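Local coordinates for substrate-binding protein (Synechococcus sp., PDB 6WPN) that probably binds an oligosaccharide or related sugar in the periplasm and delivers it for uptake as the solute-binding component of a transport system, at residues A[117-122]-A[136-141]; A[318-321]-A[325-328]. All coordinates share one frame; numbering follows the deposited sequence.

Contact 1 of 2, residues A[117-122]-A[136-141]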
loop_
_atom_site.group_PDB
_atom_site.type_symbol
_atom_site.label_atom_id
_atom_site.label_comp_id
_atom_site.label_asym_id
_atom_site.label_seq_id
_atom_site.Cartn_x
_atom_site.Cartn_y
_atom_site.Cartn_z
ATOM N N GLN A 117 11.806 13.935 16.180
ATOM C CA GLN A 117 13.202 13.561 15.978
ATOM C C GLN A 117 13.373 12.051 15.894
ATOM O O GLN A 117 14.333 11.568 15.281
ATOM C CB GLN A 117 14.067 14.100 17.120
ATOM C CG GLN A 117 14.454 15.561 17.031
ATOM C CD GLN A 117 15.213 16.019 18.262
ATOM O OE1 GLN A 117 15.170 15.369 19.307
ATOM N NE2 GLN A 117 15.929 17.130 18.140
ATOM N N ASN A 118 12.456 11.291 16.494
ATOM C CA ASN A 118 12.556 9.839 16.513
ATOM C C ASN A 118 12.029 9.177 15.248
ATOM O O ASN A 118 12.179 7.959 15.107
ATOM C CB ASN A 118 11.812 9.277 17.726
ATOM C CG ASN A 118 12.505 9.598 19.036
ATOM O OD1 ASN A 118 13.589 10.186 19.054
ATOM N ND2 ASN A 118 11.882 9.212 20.143
ATOM N N TYR A 119 11.433 9.932 14.330
ATOM C CA TYR A 119 10.838 9.363 13.132
ATOM C C TYR A 119 11.562 9.860 11.888
ATOM O O TYR A 119 12.239 10.894 11.904
ATOM C CB TYR A 119 9.344 9.704 13.037
ATOM C CG TYR A 119 8.529 9.168 14.195
ATOM C CD1 TYR A 119 8.434 9.875 15.388
ATOM C CD2 TYR A 119 7.852 7.957 14.093
ATOM C CE1 TYR A 119 7.693 9.390 16.448
ATOM C CE2 TYR A 119 7.106 7.464 15.146
ATOM C CZ TYR A 119 7.028 8.184 16.324
ATOM O OH TYR A 119 6.291 7.703 17.382
ATOM N N LEU A 120 11.419 9.096 10.812
ATOM C CA LEU A 120 11.950 9.496 9.520
ATOM C C LEU A 120 11.275 10.794 9.092
ATOM O O LEU A 120 10.038 10.835 9.006
ATOM C CB LEU A 120 11.708 8.392 8.494
ATOM C CG LEU A 120 12.418 8.455 7.139
ATOM C CD1 LEU A 120 13.926 8.323 7.295
ATOM C CD2 LEU A 120 11.882 7.369 6.222
ATOM N N PRO A 121 12.030 11.865 8.817
ATOM C CA PRO A 121 11.381 13.152 8.507
ATOM C C PRO A 121 10.469 13.093 7.296
ATOM O O PRO A 121 9.382 13.685 7.319
ATOM C CB PRO A 121 12.569 14.103 8.288
ATOM C CG PRO A 121 13.728 13.213 7.975
ATOM C CD PRO A 121 13.498 11.956 8.764
ATOM N N SER A 122 10.880 12.391 6.238
ATOM C CA SER A 122 10.056 12.309 5.035
ATOM C C SER A 122 8.694 11.696 5.331
ATOM O O SER A 122 7.683 12.099 4.744
ATOM C CB SER A 122 10.777 11.490 3.968
ATOM O OG SER A 122 11.245 10.270 4.516
ATOM N N ALA A 136 -1.435 12.677 12.446
ATOM C CA ALA A 136 -1.142 11.262 12.601
ATOM C C ALA A 136 0.327 11.067 12.937
ATOM O O ALA A 136 1.177 11.900 12.610
ATOM C CB ALA A 136 -1.505 10.474 11.337
ATOM N N ILE A 137 0.602 9.953 13.597
ATOM C CA ILE A 137 1.961 9.520 13.904
ATOM C C ILE A 137 2.307 8.377 12.959
ATOM O O ILE A 137 1.509 7.436 12.829
ATOM C CB ILE A 137 2.089 9.076 15.373
ATOM C CG1 ILE A 137 1.914 10.275 16.304
ATOM C CG2 ILE A 137 3.430 8.392 15.622
ATOM C CD1 ILE A 137 1.717 9.893 17.753
ATOM N N PRO A 138 3.450 8.417 12.281
ATOM C CA PRO A 138 3.801 7.317 11.377
ATOM C C PRO A 138 4.048 6.035 12.152
ATOM O O PRO A 138 4.640 6.043 13.233
ATOM C CB PRO A 138 5.083 7.807 10.687
ATOM C CG PRO A 138 5.125 9.271 10.935
ATOM C CD PRO A 138 4.441 9.501 12.243
ATOM N N TRP A 139 3.577 4.928 11.587
ATOM C CA TRP A 139 3.797 3.621 12.185
ATOM C C TRP A 139 4.784 2.848 11.318
ATOM O O TRP A 139 5.977 3.155 11.314
ATOM C CB TRP A 139 2.473 2.873 12.345
ATOM C CG TRP A 139 2.574 1.634 13.176
ATOM C CD1 TRP A 139 3.688 1.144 13.791
ATOM C CD2 TRP A 139 1.520 0.708 13.457
ATOM N NE1 TRP A 139 3.393 -0.028 14.446
ATOM C CE2 TRP A 139 2.066 -0.315 14.257
ATOM C CE3 TRP A 139 0.165 0.648 13.115
ATOM C CZ2 TRP A 139 1.304 -1.387 14.720
ATOM C CZ3 TRP A 139 -0.593 -0.417 13.579
ATOM C CH2 TRP A 139 -0.020 -1.419 14.371
ATOM N N TYR A 140 4.316 1.844 10.593
ATOM C CA TYR A 140 5.176 1.070 9.713
ATOM C C TYR A 140 4.867 1.385 8.253
ATOM O O TYR A 140 3.926 2.112 7.926
ATOM C CB TYR A 140 5.019 -0.430 9.970
ATOM C CG TYR A 140 3.672 -0.989 9.581
ATOM C CD1 TYR A 140 2.593 -0.920 10.447
ATOM C CD2 TYR A 140 3.486 -1.606 8.350
ATOM C CE1 TYR A 140 1.365 -1.443 10.097
ATOM C CE2 TYR A 140 2.256 -2.128 7.990
ATOM C CZ TYR A 140 1.206 -2.046 8.867
ATOM O OH TYR A 140 -0.014 -2.569 8.512
ATOM N N LEU A 141 5.689 0.826 7.370
ATOM C CA LEU A 141 5.524 1.042 5.942
ATOM C C LEU A 141 6.046 -0.169 5.180
ATOM O O LEU A 141 6.880 -0.932 5.673
ATOM C CB LEU A 141 6.199 2.346 5.502
ATOM C CG LEU A 141 7.706 2.435 5.699
ATOM C CD1 LEU A 141 8.444 1.716 4.604
ATOM C CD2 LEU A 141 8.103 3.908 5.734
#

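Contact 2 of 2, residues A[318-321]-A[325-328]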
loop_
_atom_site.group_PDB
_atom_site.type_symbol
_atom_site.label_atom_id
_atom_site.label_comp_id
_atom_site.label_asym_id
_atom_site.label_seq_id
_atom_site.Cartn_x
_atom_site.Cartn_y
_atom_site.Cartn_z
ATOM N N ALA A 318 -0.053 5.754 21.048
ATOM C CA ALA A 318 0.477 5.810 19.692
ATOM C C ALA A 318 1.995 5.945 19.700
ATOM O O ALA A 318 2.678 5.384 18.834
ATOM C CB ALA A 318 -0.166 6.962 18.920
ATOM N N LEU A 319 2.543 6.696 20.665
ATOM C CA LEU A 319 3.995 6.806 20.788
ATOM C C LEU A 319 4.622 5.501 21.267
ATOM O O LEU A 319 5.715 5.132 20.820
ATOM C CB LEU A 319 4.363 7.951 21.734
ATOM C CG LEU A 319 4.079 9.373 21.245
ATOM C CD1 LEU A 319 4.196 10.375 22.384
ATOM C CD2 LEU A 319 5.033 9.731 20.124
ATOM N N PHE A 320 3.950 4.789 22.174
ATOM C CA PHE A 320 4.465 3.506 22.645
ATOM C C PHE A 320 4.485 2.473 21.527
ATOM O O PHE A 320 5.457 1.722 21.386
ATOM C CB PHE A 320 3.635 3.004 23.829
ATOM C CG PHE A 320 4.079 1.668 24.364
ATOM C CD1 PHE A 320 5.181 1.568 25.199
ATOM C CD2 PHE A 320 3.378 0.512 24.048
ATOM C CE1 PHE A 320 5.584 0.341 25.699
ATOM C CE2 PHE A 320 3.775 -0.717 24.545
ATOM C CZ PHE A 320 4.881 -0.802 25.371
ATOM N N LEU A 321 3.417 2.412 20.730
ATOM C CA LEU A 321 3.366 1.441 19.644
ATOM C C LEU A 321 4.409 1.736 18.578
ATOM O O LEU A 321 4.830 0.826 17.856
ATOM C CB LEU A 321 1.972 1.425 19.016
ATOM C CG LEU A 321 0.854 0.768 19.827
ATOM C CD1 LEU A 321 -0.501 1.054 19.196
ATOM C CD2 LEU A 321 1.088 -0.730 19.955
ATOM N N THR A 325 11.762 0.173 20.187
ATOM C CA THR A 325 11.746 -1.250 20.504
ATOM C C THR A 325 10.572 -1.950 19.835
ATOM O O THR A 325 10.732 -3.024 19.241
ATOM C CB THR A 325 11.672 -1.450 22.017
ATOM O OG1 THR A 325 12.795 -0.818 22.643
ATOM C CG2 THR A 325 11.658 -2.935 22.359
ATOM N N ASN A 326 9.377 -1.362 19.926
ATOM C CA ASN A 326 8.198 -2.017 19.368
ATOM C C ASN A 326 8.226 -2.019 17.843
ATOM O O ASN A 326 7.823 -3.005 17.214
ATOM C CB ASN A 326 6.924 -1.349 19.890
ATOM C CG ASN A 326 6.732 -1.544 21.389
ATOM O OD1 ASN A 326 7.019 -2.613 21.930
ATOM N ND2 ASN A 326 6.223 -0.516 22.064
ATOM N N GLN A 327 8.695 -0.933 17.226
ATOM C CA GLN A 327 8.745 -0.897 15.768
ATOM C C GLN A 327 9.782 -1.871 15.225
ATOM O O GLN A 327 9.543 -2.536 14.211
ATOM C CB GLN A 327 9.029 0.523 15.282
ATOM C CG GLN A 327 7.796 1.410 15.251
ATOM C CD GLN A 327 7.879 2.486 14.191
ATOM O OE1 GLN A 327 7.945 2.189 13.000
ATOM N NE2 GLN A 327 7.877 3.748 14.618
ATOM N N ALA A 328 10.934 -1.981 15.892
ATOM C CA ALA A 328 11.936 -2.954 15.472
ATOM C C ALA A 328 11.385 -4.370 15.567
ATOM O O ALA A 328 11.537 -5.173 14.639
ATOM C CB ALA A 328 13.204 -2.804 16.314
#

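Contact 1 of 2, residues A[117-122]-A[136-141]
Tyr-119 lies against Ile-137 with its phenol oxygen hydrogen-bonded to Thr-322 OG1, in the turn after helix 311-321. The hydroxyl is therefore satisfied although the whole residue is buried. Ile-137 CG2 stands in van der Waals contact with it, 3.4 Å from Tyr-119 OH. The same methyl also touches CZ, with Tyr-119 CZ 3.7 Å from Ile-137 CG2, so the branch meets the outer end of the phenol obliquely. It gets there because CG2 of Ile-137 stands anti to the backbone N, while CG1 takes the position anti to the carbonyl carbon (chi1 -67°) and carries its methyl off toward helix 311-321.

Nearer the CB end of the ring the partner is Pro-138. Its CD lies over one face of the tyrosine, 4.2 Å from Tyr-119 CD2, and it comes from the same side as the isoleucine methyl. The carbonyl of the proline approaches too, with Pro-138 O 3.4 Å from Tyr-119 CE2; this oxygen also has a weak hydrogen bond from Ser-339 OG. The ring is delivered to the strand by a chi1 of -61°, which sets CG anti to the carbonyl carbon of Tyr-119. The side chains thus meet by apolar contact, with the Pro-138 carbonyl against the ring; the two segments bury 161 Å² together.

In this member of the bacterial extracellular solute-binding family, a loop leading through the N-cap residue Leu-120 into short helix 121-124 packs on a strand of the mixed sheet. Val-123 and Trp-124 pack on Pro-138, Trp-124 also meeting the ring of Tyr-119, and Leu-120 has a backbone bond with Ser-339. Strand 137-149 is hydrogen-bonded to strand 295-303, through Ile-137 with Leu-302, while Leu-319 of helix 311-321 touches both Tyr-119 and Ile-137.

Contact 2 of 2, residues A[318-321]-A[325-328]
Asn-326 is held closely against Phe-320, its ND2 donating a fairly straight hydrogen bond to Phe-320 O (N-H...O 158°). The modelled 2.5 Å between Asn-326 ND2 and Phe-320 O is very short, and its exact length is doubtful. The same nitrogen sits over the centre of the Phe-320 ring, 3.4 Å above the plane, with amide and ring turned 69° apart. Phe-320 swings its ring there because CG is anti to the backbone N (chi1 179°), although its first side-chain bond points away from the other helix. Asn-326 CB adds a close contact, 3.6 Å from Leu-321 O. Helices 311-321 and 324-334 follow each other across a tight turn, so the amide of the second takes up a carbonyl from the last turn of the first; Asn-323, just before the second helix, accepts a hydrogen bond from Asn-326 N through its OD1. The fit is slacker at Gln-327, whose CG approaches Leu-321 O only to 4.0 Å. The amide of Gln-327 works elsewhere, on Thr-322 O and Ser-339 N. Phe-320 remains partly exposed while packing on Val-48 and Leu-55 of helix 42-55, and Thr-325 marks the solvent side.

The centres of contacts 1 and 2 lie about 11 Å apart, and the two meet directly. Ile-137 CD1 is 3.7 Å from Ala-318 CB, and Tyr-119 OH is 3.6 Å from Leu-319 CD2, so helix 311-321 joins the apolar part of contact 1 to contact 2. The indole of Trp-139 also comes near the end of that helix, with Trp-139 NE1 3.8 Å from Leu-321 O. Thr-322 and Ser-339 each have polar partners in both contacts; Ser-339 OG adds a hydrogen bond with Trp-139 O of strand 137-149. In sequence the contacts are in series, contact 1 closing before contact 2 opens.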